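Local atomic coordinates of probable host range protein 2-3 (Myxoma virus, PDB entry 5CZ3), a protein that probably acts as a C7-family host-range factor, helping the virus to multiply in different cell types. Residues D31-N36 and K64-R69; T48-L53 and I88-I93. All coordinates share one frame; numbering follows the deposited sequence.

How the interactions relate
The two contacts sit in different layers of one beta-sandwich. Interaction 2 is buried and joins two neighbouring strands of the antiparallel sheet by regular backbone hydrogen bonds, with apolar side chains on the inward face and a more mixed, partly exposed outer face. Interaction 1, partly buried, links the approaches to two non-adjacent strands of the mixed sheet and is mainly polar, through lysine, aspartate, a tyrosine hydroxyl and a water, with one apolar contact of Tyr-33 on Ile-66. The layers meet where Ile-66 CD1 lies 3.8 Å from Tyr-89 CE1 and Met-68 CE 3.7 Å from Ile-93 CG2. Along the chain the segments alternate, so the polypeptide passes repeatedly from one sheet to the other.

Interaction 1: residues D31-N36 and K64-R69; sequences DSYGCN and KPIHMR
Lys-64 extends its side chain to the backbone of Asp-31, while Tyr-33 sends its hydroxyl to the backbone of Lys-64, so the two segments are tied together just before their strands. The inner part is the more closely fitted. The Tyr-33 hydroxyl donates to Lys-64 O at 2.9 Å, arriving 29° out of the carbonyl plane, while that oxygen lies at the edge of the ring. Alongside, Ile-66 CG1 stands 3.9 Å from Tyr-33 CE1, the two side chains crossing at about a right angle. His-9 meets the Tyr-33 ring edge-to-face, and Leu-53 of the opposite sheet touches both Tyr-33 and Ile-66.

Toward the partly exposed end the contact becomes polar. With its chain extended beyond CG, Lys-64 carries NZ to Asp-31 O, a bond of 2.9 Å with a C=O...N angle of 173°. The carboxylate is a weaker partner: OD2 is 3.9 Å from Lys-64 NZ, a long salt bridge, and comes closer to CE. The main ionic partner of the ammonium group is Asp-106 OD1; the two carboxylates probably balance its charge together, Asp-31 less so. Asp-31 OD1 is held by His-9 and by water 1, which donates to it at 2.7 Å and accepts from Lys-64 N at 3.1 Å, bridging the segments.

Downstream, strands 34-40 and 67-70 run on the two flanks of strand 99-104, whose Phe-103 and Tyr-104 bond through the backbone to Cys-35 and His-67. This is a side-chain-to-backbone tie between two loops leading into non-adjacent strands of the mixed sheet in the C7-family beta-sandwich.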
# COMPACT_ATOMS: atom_id res chain seq x y z
N ASP A 31 11.48 8.41 -6.03
CA ASP A 31 10.91 9.06 -4.85
C ASP A 31 9.39 9.13 -4.97
O ASP A 31 8.82 10.20 -5.12
CB ASP A 31 11.49 10.46 -4.66
CG ASP A 31 11.00 11.12 -3.38
OD1 ASP A 31 10.64 10.39 -2.44
OD2 ASP A 31 10.97 12.37 -3.33
N SER A 32 8.76 7.96 -4.90
CA SER A 32 7.31 7.87 -5.00
C SER A 32 6.85 6.50 -4.53
O SER A 32 7.58 5.52 -4.63
CB SER A 32 6.85 8.12 -6.44
OG SER A 32 5.45 8.32 -6.50
N TYR A 33 5.63 6.44 -4.02
CA TYR A 33 5.04 5.20 -3.56
C TYR A 33 3.54 5.19 -3.71
O TYR A 33 2.91 6.20 -3.72
CB TYR A 33 5.45 4.88 -2.14
CG TYR A 33 5.81 6.05 -1.29
CD1 TYR A 33 4.84 6.87 -0.77
CD2 TYR A 33 7.12 6.32 -0.97
CE1 TYR A 33 5.16 7.93 0.02
CE2 TYR A 33 7.45 7.37 -0.18
CZ TYR A 33 6.47 8.17 0.31
OH TYR A 33 6.79 9.22 1.09
N GLY A 34 2.97 4.01 -3.83
CA GLY A 34 1.54 3.87 -4.01
C GLY A 34 1.21 2.56 -4.72
O GLY A 34 2.11 1.85 -5.16
N CYS A 35 -0.08 2.26 -4.81
CA CYS A 35 -0.53 1.04 -5.48
C CYS A 35 -2.02 1.08 -5.76
O CYS A 35 -2.74 1.96 -5.28
CB CYS A 35 -0.20 -0.19 -4.64
SG CYS A 35 -1.03 -0.24 -3.04
N ASN A 36 -2.48 0.12 -6.55
CA ASN A 36 -3.90 -0.03 -6.85
C ASN A 36 -4.40 -1.38 -6.38
O ASN A 36 -3.82 -2.42 -6.70
CB ASN A 36 -4.14 0.14 -8.35
CG ASN A 36 -3.53 1.41 -8.90
OD1 ASN A 36 -3.79 2.50 -8.40
ND2 ASN A 36 -2.71 1.27 -9.94
N LYS A 64 7.13 12.45 1.42
CA LYS A 64 5.80 12.86 0.97
C LYS A 64 4.72 12.13 1.77
O LYS A 64 4.97 11.06 2.31
CB LYS A 64 5.63 12.59 -0.53
CG LYS A 64 6.77 13.11 -1.39
CD LYS A 64 6.51 12.83 -2.87
CE LYS A 64 7.74 13.12 -3.71
NZ LYS A 64 7.54 12.76 -5.14
N PRO A 65 3.51 12.71 1.84
CA PRO A 65 2.44 11.97 2.52
C PRO A 65 1.89 10.86 1.64
O PRO A 65 2.10 10.88 0.42
CB PRO A 65 1.37 13.05 2.76
CG PRO A 65 2.02 14.37 2.44
CD PRO A 65 3.09 14.06 1.45
N ILE A 66 1.21 9.89 2.24
CA ILE A 66 0.48 8.89 1.47
C ILE A 66 -0.98 9.28 1.40
O ILE A 66 -1.62 9.51 2.43
CB ILE A 66 0.60 7.47 2.08
CG1 ILE A 66 2.05 7.02 2.13
CG2 ILE A 66 -0.24 6.49 1.28
CD1 ILE A 66 2.23 5.58 2.55
N HIS A 67 -1.52 9.36 0.19
CA HIS A 67 -2.93 9.67 0.01
C HIS A 67 -3.67 8.46 -0.54
O HIS A 67 -3.05 7.48 -0.97
CB HIS A 67 -3.11 10.87 -0.92
CG HIS A 67 -2.39 12.10 -0.44
ND1 HIS A 67 -1.30 12.63 -1.10
CD2 HIS A 67 -2.62 12.91 0.62
CE1 HIS A 67 -0.88 13.70 -0.46
NE2 HIS A 67 -1.66 13.89 0.59
N MET A 68 -5.00 8.52 -0.53
CA MET A 68 -5.80 7.41 -1.01
C MET A 68 -7.17 7.85 -1.52
O MET A 68 -7.80 8.74 -0.94
CB MET A 68 -5.98 6.36 0.10
CG MET A 68 -6.96 5.24 -0.24
SD MET A 68 -7.53 4.35 1.22
CE MET A 68 -8.59 3.13 0.46
N ARG A 69 -7.61 7.24 -2.61
CA ARG A 69 -8.97 7.41 -3.10
C ARG A 69 -9.66 6.07 -3.24
O ARG A 69 -9.14 5.16 -3.89
CB ARG A 69 -8.99 8.15 -4.43
CG ARG A 69 -8.57 9.60 -4.35
CD ARG A 69 -9.00 10.35 -5.60
NE ARG A 69 -8.58 11.75 -5.57
CZ ARG A 69 -9.35 12.75 -5.15
NH1 ARG A 69 -10.58 12.51 -4.74
NH2 ARG A 69 -8.88 13.99 -5.16
O HOH W 1 9.19 10.68 -0.17

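Interaction 2: residues T48-L53 and I88-I93; sequences TFILVL and IYKVVI
Phe-49 and Val-91 face each other as an antiparallel hydrogen-bonded pair. Phe-49 N donates to Val-91 O at 2.8 Å, almost straight at hydrogen (174°), and Val-91 N returns a bond to Phe-49 O at 3.0 Å. Leu-51 and Tyr-89 form the next such pair: Leu-51 N to Tyr-89 O and Tyr-89 N to Leu-51 O are both 2.9 Å, the first donor tilted out of the carbonyl plane, the second in it. In the non-hydrogen-bonded positions between, alpha carbons approach the same carbonyls: Lys-90 CA is 3.3 Å from Phe-49 O, a CA-H...O contact.

On the face bearing Phe-49, Leu-51, Tyr-89 and Val-91 the packing is apolar. Val-91 CG1, lying between its own backbone N and carbonyl carbon (chi1 62°), is turned against Phe-49 CB at 3.6 Å. The Phe-49 ring presents its edge to Ile-93, whose CD1 reaches CE1 at 3.6 Å, and Val-91 O lies in the plane at that ring's edge. At the other end Leu-53 CD2 meets the edge of Tyr-89 at CE1, 4.2 Å away, the two side chains running side by side.

The face of Thr-48, Ile-50 and Lys-90 is more mixed. Lys-90, extended with CG anti to its backbone N, brings CE to 3.8 Å from Thr-48 CG2, the two side chains crossing at a slant. Val-92 CG2 lies beside Thr-48 OG1. Ile-50 also touches Trp-151, in a loop.

Farther out, strand 10-15 flanks strand 45-54, with a backbone hydrogen bond between Phe-14 and Ile-50, while strand 79-82 flanks strand 87-95. Leu-39 of the other sheet packs against both Phe-49 and Ile-93. With a segment angle of 165°, this is regular antiparallel pairing in one layer of a beta-sandwich, whose hydrophobic core such inward-facing residues build.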
# COMPACT_ATOMS: atom_id res chain seq x y z
N THR A 48 -9.47 -3.09 6.80
CA THR A 48 -8.41 -2.37 7.50
C THR A 48 -7.08 -2.49 6.78
O THR A 48 -6.60 -3.60 6.52
CB THR A 48 -8.25 -2.89 8.95
OG1 THR A 48 -9.50 -2.82 9.64
CG2 THR A 48 -7.22 -2.06 9.70
N PHE A 49 -6.49 -1.35 6.44
CA PHE A 49 -5.16 -1.32 5.83
C PHE A 49 -4.12 -0.81 6.83
O PHE A 49 -4.31 0.24 7.44
CB PHE A 49 -5.14 -0.43 4.59
CG PHE A 49 -6.05 -0.89 3.48
CD1 PHE A 49 -7.38 -0.53 3.47
CD2 PHE A 49 -5.56 -1.66 2.44
CE1 PHE A 49 -8.22 -0.94 2.45
CE2 PHE A 49 -6.39 -2.08 1.42
CZ PHE A 49 -7.72 -1.72 1.43
N ILE A 50 -3.03 -1.54 6.97
CA ILE A 50 -1.88 -1.02 7.70
C ILE A 50 -0.69 -0.91 6.76
O ILE A 50 -0.23 -1.91 6.20
CB ILE A 50 -1.52 -1.90 8.92
CG1 ILE A 50 -2.55 -1.70 10.03
CG2 ILE A 50 -0.13 -1.55 9.43
CD1 ILE A 50 -2.22 -2.43 11.31
N LEU A 51 -0.21 0.31 6.56
CA LEU A 51 0.92 0.56 5.68
C LEU A 51 2.16 0.90 6.49
O LEU A 51 2.16 1.87 7.25
CB LEU A 51 0.61 1.70 4.70
CG LEU A 51 -0.57 1.55 3.73
CD1 LEU A 51 -1.88 1.97 4.38
CD2 LEU A 51 -0.32 2.36 2.46
N VAL A 52 3.21 0.10 6.33
CA VAL A 52 4.46 0.37 7.01
C VAL A 52 5.47 0.96 6.03
O VAL A 52 6.04 0.26 5.20
CB VAL A 52 5.04 -0.90 7.64
CG1 VAL A 52 6.35 -0.59 8.35
CG2 VAL A 52 4.04 -1.52 8.61
N LEU A 53 5.68 2.27 6.14
CA LEU A 53 6.56 2.99 5.23
C LEU A 53 7.92 3.26 5.86
O LEU A 53 8.01 3.73 6.99
CB LEU A 53 5.91 4.31 4.81
CG LEU A 53 6.74 5.23 3.91
CD1 LEU A 53 6.97 4.59 2.55
CD2 LEU A 53 6.06 6.59 3.76
N ILE A 88 4.02 4.60 10.21
CA ILE A 88 2.96 3.60 10.23
C ILE A 88 1.58 4.22 10.01
O ILE A 88 1.05 4.91 10.88
CB ILE A 88 2.96 2.82 11.56
CG1 ILE A 88 4.32 2.14 11.75
CG2 ILE A 88 1.84 1.80 11.58
CD1 ILE A 88 4.51 1.56 13.14
N TYR A 89 1.02 3.97 8.83
CA TYR A 89 -0.32 4.45 8.50
C TYR A 89 -1.37 3.37 8.75
O TYR A 89 -1.10 2.18 8.61
CB TYR A 89 -0.39 4.90 7.03
CG TYR A 89 0.47 6.09 6.68
CD1 TYR A 89 1.81 5.94 6.34
CD2 TYR A 89 -0.07 7.37 6.66
CE1 TYR A 89 2.59 7.03 6.00
CE2 TYR A 89 0.70 8.47 6.32
CZ TYR A 89 2.03 8.29 6.00
OH TYR A 89 2.80 9.38 5.66
N LYS A 90 -2.57 3.80 9.12
CA LYS A 90 -3.69 2.88 9.28
C LYS A 90 -4.97 3.52 8.77
O LYS A 90 -5.35 4.60 9.21
CB LYS A 90 -3.86 2.46 10.74
CG LYS A 90 -5.04 1.53 10.98
CD LYS A 90 -5.10 1.05 12.42
CE LYS A 90 -6.30 0.13 12.65
NZ LYS A 90 -6.34 -0.41 14.04
N VAL A 91 -5.63 2.86 7.82
CA VAL A 91 -6.88 3.37 7.29
C VAL A 91 -7.93 2.26 7.26
O VAL A 91 -7.63 1.10 6.97
CB VAL A 91 -6.69 3.99 5.87
CG1 VAL A 91 -6.22 2.95 4.87
CG2 VAL A 91 -7.98 4.65 5.40
N VAL A 92 -9.16 2.63 7.59
CA VAL A 92 -10.28 1.69 7.56
C VAL A 92 -11.37 2.22 6.64
O VAL A 92 -11.85 3.34 6.82
CB VAL A 92 -10.85 1.45 8.97
CG1 VAL A 92 -12.11 0.60 8.89
CG2 VAL A 92 -9.81 0.79 9.86
N ILE A 93 -11.74 1.42 5.65
CA ILE A 93 -12.80 1.81 4.73
C ILE A 93 -14.02 0.91 4.92
O ILE A 93 -13.90 -0.22 5.39
CB ILE A 93 -12.34 1.73 3.26
CG1 ILE A 93 -11.93 0.30 2.91
CG2 ILE A 93 -11.20 2.70 3.02
CD1 ILE A 93 -11.55 0.12 1.45